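Local coordinates for folylpolyglutamate synthase protein FOLC (Mycobacterium tuberculosis, PDB 2VOS), which probably adds L-glutamate to dihydropteroate and to tetrahydrofolate polyglutamates at the expense of ATP, and binds ADP, at residues L394-H405 with F425-L436. Sequence-based numbering, arbitrary orientation.
Sequences LEPVFDSVVVTH and FGPDRVRTAENL
Strand 400-403 pairs in parallel with edge strand 430-432 of the sheet in the glutamate ligase domain; Arg429, just before the second strand, and Phe425, at the end of helix 414-425, hold the turn at 395-399 that precedes the first. Val401 N donates to Arg429 O (2.8 Å), Arg431 N to Val401 O, Val403 N to Arg431 O and Ala433 N to Val403 O. Helix 414-425 connects the two strands in a beta-alpha-beta crossover, packing on Val403 and Thr432; helix 436-451 lies against Val402 and Arg431 on the other face. Bent at chi3 (61°), the Arg429 chain brings its guanidinium edge to the turn. Arg429 NE donates to Asp399 O from above the carbonyl plane. Arg429 NH2 reaches both Phe398 O (2.8 Å) and Glu395 O (3.0 Å). Arg429 NH1 gives a nearly straight hydrogen bond (172°) to the anti lone pair of Glu395 OE2, 2.7 Å away, as part of a salt bridge. Three backbone carbonyls and a carboxylate thus fix the group's rotation. The Phe425 ring is sandwiched by two CH-pi contacts, Glu395 CG over one face (4.0 Å from the centroid) and Val401 CG1 over the other (3.9 Å). At the far end Thr404 OG1 donates to Ala433 O (2.7 Å), and a water links His405 O to Leu436 N.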
ATOM      1  N   LEU A 394       6.784 -16.964  -7.314  1.00 43.21           N
ATOM      2  CA  LEU A 394       7.906 -16.327  -8.027  1.00 43.29           C
ATOM      3  C   LEU A 394       8.795 -17.333  -8.730  1.00 44.25           C
ATOM      4  O   LEU A 394       9.546 -16.973  -9.659  1.00 43.14           O
ATOM      5  CB  LEU A 394       8.750 -15.469  -7.073  1.00 44.72           C
ATOM      6  CG  LEU A 394       7.904 -14.324  -6.498  1.00 46.69           C
ATOM      7  CD1 LEU A 394       8.623 -13.528  -5.372  1.00 50.16           C
ATOM      8  CD2 LEU A 394       7.471 -13.421  -7.625  1.00 50.73           C
ATOM      9  N   GLU A 395       8.724 -18.599  -8.301  1.00 44.02           N
ATOM     10  CA  GLU A 395       9.626 -19.614  -8.895  1.00 44.72           C
ATOM     11  C   GLU A 395       9.509 -19.741 -10.407  1.00 44.80           C
ATOM     12  O   GLU A 395      10.502 -19.961 -11.073  1.00 45.77           O
ATOM     13  CB  GLU A 395       9.429 -20.981  -8.247  1.00 44.58           C
ATOM     14  CG  GLU A 395      10.457 -22.007  -8.746  1.00 47.23           C
ATOM     15  CD  GLU A 395      10.000 -22.722 -10.010  1.00 46.58           C
ATOM     16  OE1 GLU A 395       8.801 -22.631 -10.300  1.00 45.41           O
ATOM     17  OE2 GLU A 395      10.830 -23.361 -10.698  1.00 45.81           O
ATOM     18  N   PRO A 396       8.284 -19.647 -10.958  1.00 45.13           N
ATOM     19  CA  PRO A 396       8.172 -19.718 -12.412  1.00 45.26           C
ATOM     20  C   PRO A 396       8.827 -18.544 -13.180  1.00 46.09           C
ATOM     21  O   PRO A 396       9.005 -18.646 -14.398  1.00 46.09           O
ATOM     22  CB  PRO A 396       6.656 -19.710 -12.647  1.00 45.37           C
ATOM     23  CG  PRO A 396       6.059 -20.251 -11.341  1.00 46.14           C
ATOM     24  CD  PRO A 396       6.952 -19.579 -10.313  1.00 44.75           C
ATOM     25  N   VAL A 397       9.238 -17.462 -12.521  1.00 44.73           N
ATOM     26  CA  VAL A 397       9.792 -16.376 -13.314  1.00 45.56           C
ATOM     27  C   VAL A 397      11.224 -16.001 -12.960  1.00 45.54           C
ATOM     28  O   VAL A 397      11.888 -15.296 -13.734  1.00 46.89           O
ATOM     29  CB  VAL A 397       8.887 -15.078 -13.265  1.00 46.78           C
ATOM     30  CG1 VAL A 397       7.614 -15.294 -14.052  1.00 47.67           C
ATOM     31  CG2 VAL A 397       8.587 -14.671 -11.778  1.00 45.80           C
ATOM     32  N   PHE A 398      11.653 -16.333 -11.755  1.00 44.30           N
ATOM     33  CA  PHE A 398      13.029 -16.028 -11.333  1.00 44.66           C
ATOM     34  C   PHE A 398      13.893 -17.252 -11.681  1.00 45.05           C
ATOM     35  O   PHE A 398      13.741 -18.366 -11.082  1.00 44.64           O
ATOM     36  CB  PHE A 398      13.146 -15.749  -9.807  1.00 44.15           C
ATOM     37  CG  PHE A 398      12.478 -14.435  -9.333  1.00 44.85           C
ATOM     38  CD1 PHE A 398      12.074 -13.485 -10.234  1.00 43.35           C
ATOM     39  CD2 PHE A 398      12.352 -14.159  -7.952  1.00 45.73           C
ATOM     40  CE1 PHE A 398      11.508 -12.301  -9.815  1.00 43.58           C
ATOM     41  CE2 PHE A 398      11.773 -12.964  -7.499  1.00 46.38           C
ATOM     42  CZ  PHE A 398      11.357 -12.024  -8.424  1.00 44.55           C
ATOM     43  N   ASP A 399      14.843 -17.052 -12.587  1.00 44.15           N
ATOM     44  CA  ASP A 399      15.791 -18.114 -12.907  1.00 44.55           C
ATOM     45  C   ASP A 399      16.573 -18.515 -11.658  1.00 44.35           C
ATOM     46  O   ASP A 399      16.886 -19.719 -11.430  1.00 42.35           O
ATOM     47  CB  ASP A 399      16.746 -17.611 -13.991  1.00 44.53           C
ATOM     48  CG  ASP A 399      16.033 -17.432 -15.277  1.00 48.85           C
ATOM     49  OD1 ASP A 399      15.870 -18.481 -15.955  1.00 49.81           O
ATOM     50  OD2 ASP A 399      15.527 -16.290 -15.550  1.00 46.29           O
ATOM     51  N   SER A 400      16.937 -17.509 -10.861  1.00 43.18           N
ATOM     52  CA  SER A 400      17.456 -17.815  -9.535  1.00 44.03           C
ATOM     53  C   SER A 400      17.114 -16.734  -8.565  1.00 43.35           C
ATOM     54  O   SER A 400      16.615 -15.666  -8.948  1.00 42.98           O
ATOM     55  CB  SER A 400      18.975 -18.132  -9.541  1.00 44.49           C
ATOM     56  OG  SER A 400      19.718 -16.979  -9.814  1.00 50.23           O
ATOM     57  N   VAL A 401      17.415 -16.970  -7.298  1.00 42.63           N
ATOM     58  CA  VAL A 401      17.106 -15.999  -6.282  1.00 42.73           C
ATOM     59  C   VAL A 401      18.307 -15.829  -5.345  1.00 43.55           C
ATOM     60  O   VAL A 401      19.038 -16.800  -5.070  1.00 43.67           O
ATOM     61  CB  VAL A 401      15.796 -16.415  -5.590  1.00 44.03           C
ATOM     62  CG1 VAL A 401      15.958 -17.819  -4.879  1.00 42.87           C
ATOM     63  CG2 VAL A 401      15.295 -15.331  -4.669  1.00 45.91           C
ATOM     64  N   VAL A 402      18.551 -14.593  -4.906  1.00 42.28           N
ATOM     65  CA  VAL A 402      19.533 -14.312  -3.850  1.00 42.14           C
ATOM     66  C   VAL A 402      18.720 -13.909  -2.636  1.00 42.65           C
ATOM     67  O   VAL A 402      18.001 -12.910  -2.690  1.00 44.19           O
ATOM     68  CB  VAL A 402      20.427 -13.095  -4.240  1.00 41.94           C
ATOM     69  CG1 VAL A 402      21.565 -12.908  -3.199  1.00 40.90           C
ATOM     70  CG2 VAL A 402      20.998 -13.299  -5.664  1.00 38.81           C
ATOM     71  N   VAL A 403      18.812 -14.677  -1.558  1.00 43.38           N
ATOM     72  CA  VAL A 403      18.068 -14.385  -0.337  1.00 42.77           C
ATOM     73  C   VAL A 403      18.957 -13.651   0.634  1.00 43.38           C
ATOM     74  O   VAL A 403      20.161 -13.902   0.713  1.00 42.28           O
ATOM     75  CB  VAL A 403      17.504 -15.666   0.321  1.00 43.60           C
ATOM     76  CG1 VAL A 403      16.523 -16.372  -0.614  1.00 42.84           C
ATOM     77  CG2 VAL A 403      18.594 -16.611   0.647  1.00 41.65           C
ATOM     78  N   THR A 404      18.375 -12.697   1.354  1.00 44.08           N
ATOM     79  CA  THR A 404      19.139 -11.857   2.235  1.00 44.29           C
ATOM     80  C   THR A 404      18.241 -11.375   3.379  1.00 44.56           C
ATOM     81  O   THR A 404      17.193 -11.969   3.649  1.00 44.38           O
ATOM     82  CB  THR A 404      19.839 -10.688   1.425  1.00 44.88           C
ATOM     83  OG1 THR A 404      20.722  -9.965   2.286  1.00 44.59           O
ATOM     84  CG2 THR A 404      18.840  -9.721   0.834  1.00 43.42           C
ATOM     85  N   HIS A 405      18.679 -10.328   4.074  1.00 45.64           N
ATOM     86  CA  HIS A 405      18.005  -9.790   5.270  1.00 46.22           C
ATOM     87  C   HIS A 405      17.908  -8.296   5.003  1.00 45.72           C
ATOM     88  O   HIS A 405      18.936  -7.676   4.732  1.00 46.40           O
ATOM     89  CB  HIS A 405      18.899 -10.022   6.498  1.00 46.19           C
ATOM     90  CG  HIS A 405      18.256  -9.679   7.805  1.00 48.16           C
ATOM     91  ND1 HIS A 405      17.923  -8.385   8.158  1.00 48.77           N
ATOM     92  CD2 HIS A 405      17.897 -10.463   8.854  1.00 47.84           C
ATOM     93  CE1 HIS A 405      17.368  -8.388   9.359  1.00 47.61           C
ATOM     94  NE2 HIS A 405      17.355  -9.636   9.811  1.00 50.50           N
ATOM     95  N   PHE A 425      12.857 -23.705  -5.175  1.00 47.42           N
ATOM     96  CA  PHE A 425      13.713 -23.486  -6.328  1.00 47.32           C
ATOM     97  C   PHE A 425      14.687 -24.633  -6.625  1.00 48.42           C
ATOM     98  O   PHE A 425      15.138 -24.774  -7.777  1.00 48.30           O
ATOM     99  CB  PHE A 425      14.515 -22.201  -6.141  1.00 47.14           C
ATOM    100  CG  PHE A 425      13.721 -20.947  -6.370  1.00 46.14           C
ATOM    101  CD1 PHE A 425      12.771 -20.540  -5.438  1.00 44.45           C
ATOM    102  CD2 PHE A 425      13.957 -20.150  -7.490  1.00 45.15           C
ATOM    103  CE1 PHE A 425      12.041 -19.357  -5.637  1.00 44.77           C
ATOM    104  CE2 PHE A 425      13.237 -18.965  -7.692  1.00 41.61           C
ATOM    105  CZ  PHE A 425      12.288 -18.572  -6.776  1.00 41.68           C
ATOM    106  N   GLY A 426      14.997 -25.438  -5.600  1.00 48.80           N
ATOM    107  CA  GLY A 426      16.129 -26.352  -5.643  1.00 49.71           C
ATOM    108  C   GLY A 426      17.329 -25.523  -5.229  1.00 50.95           C
ATOM    109  O   GLY A 426      17.435 -24.361  -5.606  1.00 51.97           O
ATOM    110  N   PRO A 427      18.220 -26.093  -4.413  1.00 51.25           N
ATOM    111  CA  PRO A 427      19.417 -25.414  -3.940  1.00 51.68           C
ATOM    112  C   PRO A 427      20.338 -24.826  -5.034  1.00 51.85           C
ATOM    113  O   PRO A 427      21.000 -23.820  -4.769  1.00 52.22           O
ATOM    114  CB  PRO A 427      20.136 -26.503  -3.137  1.00 51.85           C
ATOM    115  CG  PRO A 427      19.602 -27.784  -3.696  1.00 51.41           C
ATOM    116  CD  PRO A 427      18.151 -27.472  -3.893  1.00 51.82           C
ATOM    117  N   ASP A 428      20.364 -25.404  -6.243  1.00 51.54           N
ATOM    118  CA  ASP A 428      21.153 -24.826  -7.356  1.00 51.21           C
ATOM    119  C   ASP A 428      20.719 -23.436  -7.837  1.00 49.16           C
ATOM    120  O   ASP A 428      21.500 -22.742  -8.451  1.00 48.93           O
ATOM    121  CB  ASP A 428      21.208 -25.785  -8.544  1.00 51.65           C
ATOM    122  CG  ASP A 428      21.946 -27.076  -8.198  1.00 57.01           C
ATOM    123  OD1 ASP A 428      23.121 -27.254  -8.610  1.00 60.31           O
ATOM    124  OD2 ASP A 428      21.352 -27.923  -7.481  1.00 63.32           O
ATOM    125  N   ARG A 429      19.489 -23.034  -7.552  1.00 48.37           N
ATOM    126  CA  ARG A 429      18.991 -21.721  -7.985  1.00 47.44           C
ATOM    127  C   ARG A 429      18.925 -20.699  -6.842  1.00 47.41           C
ATOM    128  O   ARG A 429      18.252 -19.633  -6.939  1.00 46.52           O
ATOM    129  CB  ARG A 429      17.623 -21.903  -8.649  1.00 47.43           C
ATOM    130  CG  ARG A 429      17.679 -22.757  -9.899  1.00 46.15           C
ATOM    131  CD  ARG A 429      16.275 -23.184 -10.296  1.00 43.99           C
ATOM    132  NE  ARG A 429      15.410 -22.036 -10.600  1.00 42.16           N
ATOM    133  CZ  ARG A 429      14.081 -22.150 -10.689  1.00 42.34           C
ATOM    134  NH1 ARG A 429      13.500 -23.349 -10.496  1.00 38.88           N
ATOM    135  NH2 ARG A 429      13.313 -21.093 -10.976  1.00 40.44           N
ATOM    136  N   VAL A 430      19.612 -21.017  -5.753  1.00 46.01           N
ATOM    137  CA  VAL A 430      19.540 -20.169  -4.574  1.00 46.78           C
ATOM    138  C   VAL A 430      20.919 -19.688  -4.144  1.00 46.91           C
ATOM    139  O   VAL A 430      21.860 -20.465  -4.073  1.00 46.27           O
ATOM    140  CB  VAL A 430      18.870 -20.893  -3.362  1.00 47.32           C
ATOM    141  CG1 VAL A 430      18.762 -19.906  -2.144  1.00 45.76           C
ATOM    142  CG2 VAL A 430      17.498 -21.491  -3.764  1.00 48.06           C
ATOM    143  N   ARG A 431      21.045 -18.406  -3.859  1.00 45.51           N
ATOM    144  CA  ARG A 431      22.278 -17.900  -3.275  1.00 45.90           C
ATOM    145  C   ARG A 431      21.934 -17.045  -2.076  1.00 44.81           C
ATOM    146  O   ARG A 431      20.769 -16.628  -1.915  1.00 45.14           O
ATOM    147  CB  ARG A 431      23.077 -17.147  -4.339  1.00 46.20           C
ATOM    148  CG  ARG A 431      23.719 -18.164  -5.299  1.00 51.72           C
ATOM    149  CD  ARG A 431      24.594 -17.480  -6.363  1.00 61.12           C
ATOM    150  NE  ARG A 431      25.273 -18.404  -7.297  1.00 66.50           N
ATOM    151  CZ  ARG A 431      24.646 -19.258  -8.120  1.00 69.86           C
ATOM    152  NH1 ARG A 431      23.305 -19.370  -8.125  1.00 70.72           N
ATOM    153  NH2 ARG A 431      25.358 -20.012  -8.943  1.00 68.97           N
ATOM    154  N   THR A 432      22.916 -16.764  -1.232  1.00 44.50           N
ATOM    155  CA  THR A 432      22.669 -15.967  -0.033  1.00 44.71           C
ATOM    156  C   THR A 432      23.615 -14.779   0.018  1.00 45.60           C
ATOM    157  O   THR A 432      24.695 -14.804  -0.569  1.00 45.41           O
ATOM    158  CB  THR A 432      22.898 -16.804   1.272  1.00 44.77           C
ATOM    159  OG1 THR A 432      24.261 -17.171   1.338  1.00 45.46           O
ATOM    160  CG2 THR A 432      21.995 -18.042   1.368  1.00 40.42           C
ATOM    161  N   ALA A 433      23.231 -13.733   0.725  1.00 45.28           N
ATOM    162  CA  ALA A 433      24.134 -12.600   0.927  1.00 46.34           C
ATOM    163  C   ALA A 433      23.745 -11.977   2.267  1.00 47.44           C
ATOM    164  O   ALA A 433      22.560 -11.941   2.607  1.00 46.29           O
ATOM    165  CB  ALA A 433      23.999 -11.559  -0.223  1.00 46.54           C
ATOM    166  N   GLU A 434      24.738 -11.470   3.000  1.00 48.72           N
ATOM    167  CA  GLU A 434      24.526 -10.996   4.366  1.00 49.93           C
ATOM    168  C   GLU A 434      23.651  -9.761   4.416  1.00 49.69           C
ATOM    169  O   GLU A 434      22.961  -9.520   5.432  1.00 50.86           O
ATOM    170  CB  GLU A 434      25.857 -10.704   5.067  1.00 51.22           C
ATOM    171  CG  GLU A 434      26.786 -11.943   5.233  1.00 57.46           C
ATOM    172  CD  GLU A 434      28.038 -11.643   6.094  1.00 66.07           C
ATOM    173  OE1 GLU A 434      28.030 -10.648   6.872  1.00 69.54           O
ATOM    174  OE2 GLU A 434      29.039 -12.400   6.000  1.00 68.30           O
ATOM    175  N   ASN A 435      23.685  -8.943   3.360  1.00 47.62           N
ATOM    176  CA  ASN A 435      22.889  -7.729   3.362  1.00 46.83           C
ATOM    177  C   ASN A 435      22.480  -7.363   1.932  1.00 46.54           C
ATOM    178  O   ASN A 435      22.958  -7.952   0.934  1.00 45.23           O
ATOM    179  CB  ASN A 435      23.653  -6.575   4.024  1.00 48.10           C
ATOM    180  CG  ASN A 435      24.935  -6.244   3.297  1.00 46.13           C
ATOM    181  OD1 ASN A 435      24.918  -5.980   2.095  1.00 46.90           O
ATOM    182  ND2 ASN A 435      26.046  -6.286   4.005  1.00 46.49           N
ATOM    183  N   LEU A 436      21.571  -6.415   1.844  1.00 46.11           N
ATOM    184  CA  LEU A 436      20.965  -6.051   0.606  1.00 46.12           C
ATOM    185  C   LEU A 436      21.939  -5.550  -0.451  1.00 46.54           C
ATOM    186  O   LEU A 436      21.798  -5.873  -1.654  1.00 46.35           O
ATOM    187  CB  LEU A 436      19.882  -4.996   0.889  1.00 46.58           C
ATOM    188  CG  LEU A 436      19.016  -4.677  -0.302  1.00 47.92           C
ATOM    189  CD1 LEU A 436      18.297  -5.932  -0.764  1.00 47.28           C
ATOM    190  CD2 LEU A 436      17.974  -3.560   0.045  1.00 50.74           C
TER
HETATM  191  O   HOH W   1      20.219  -5.233   4.206  1.00 42.43           O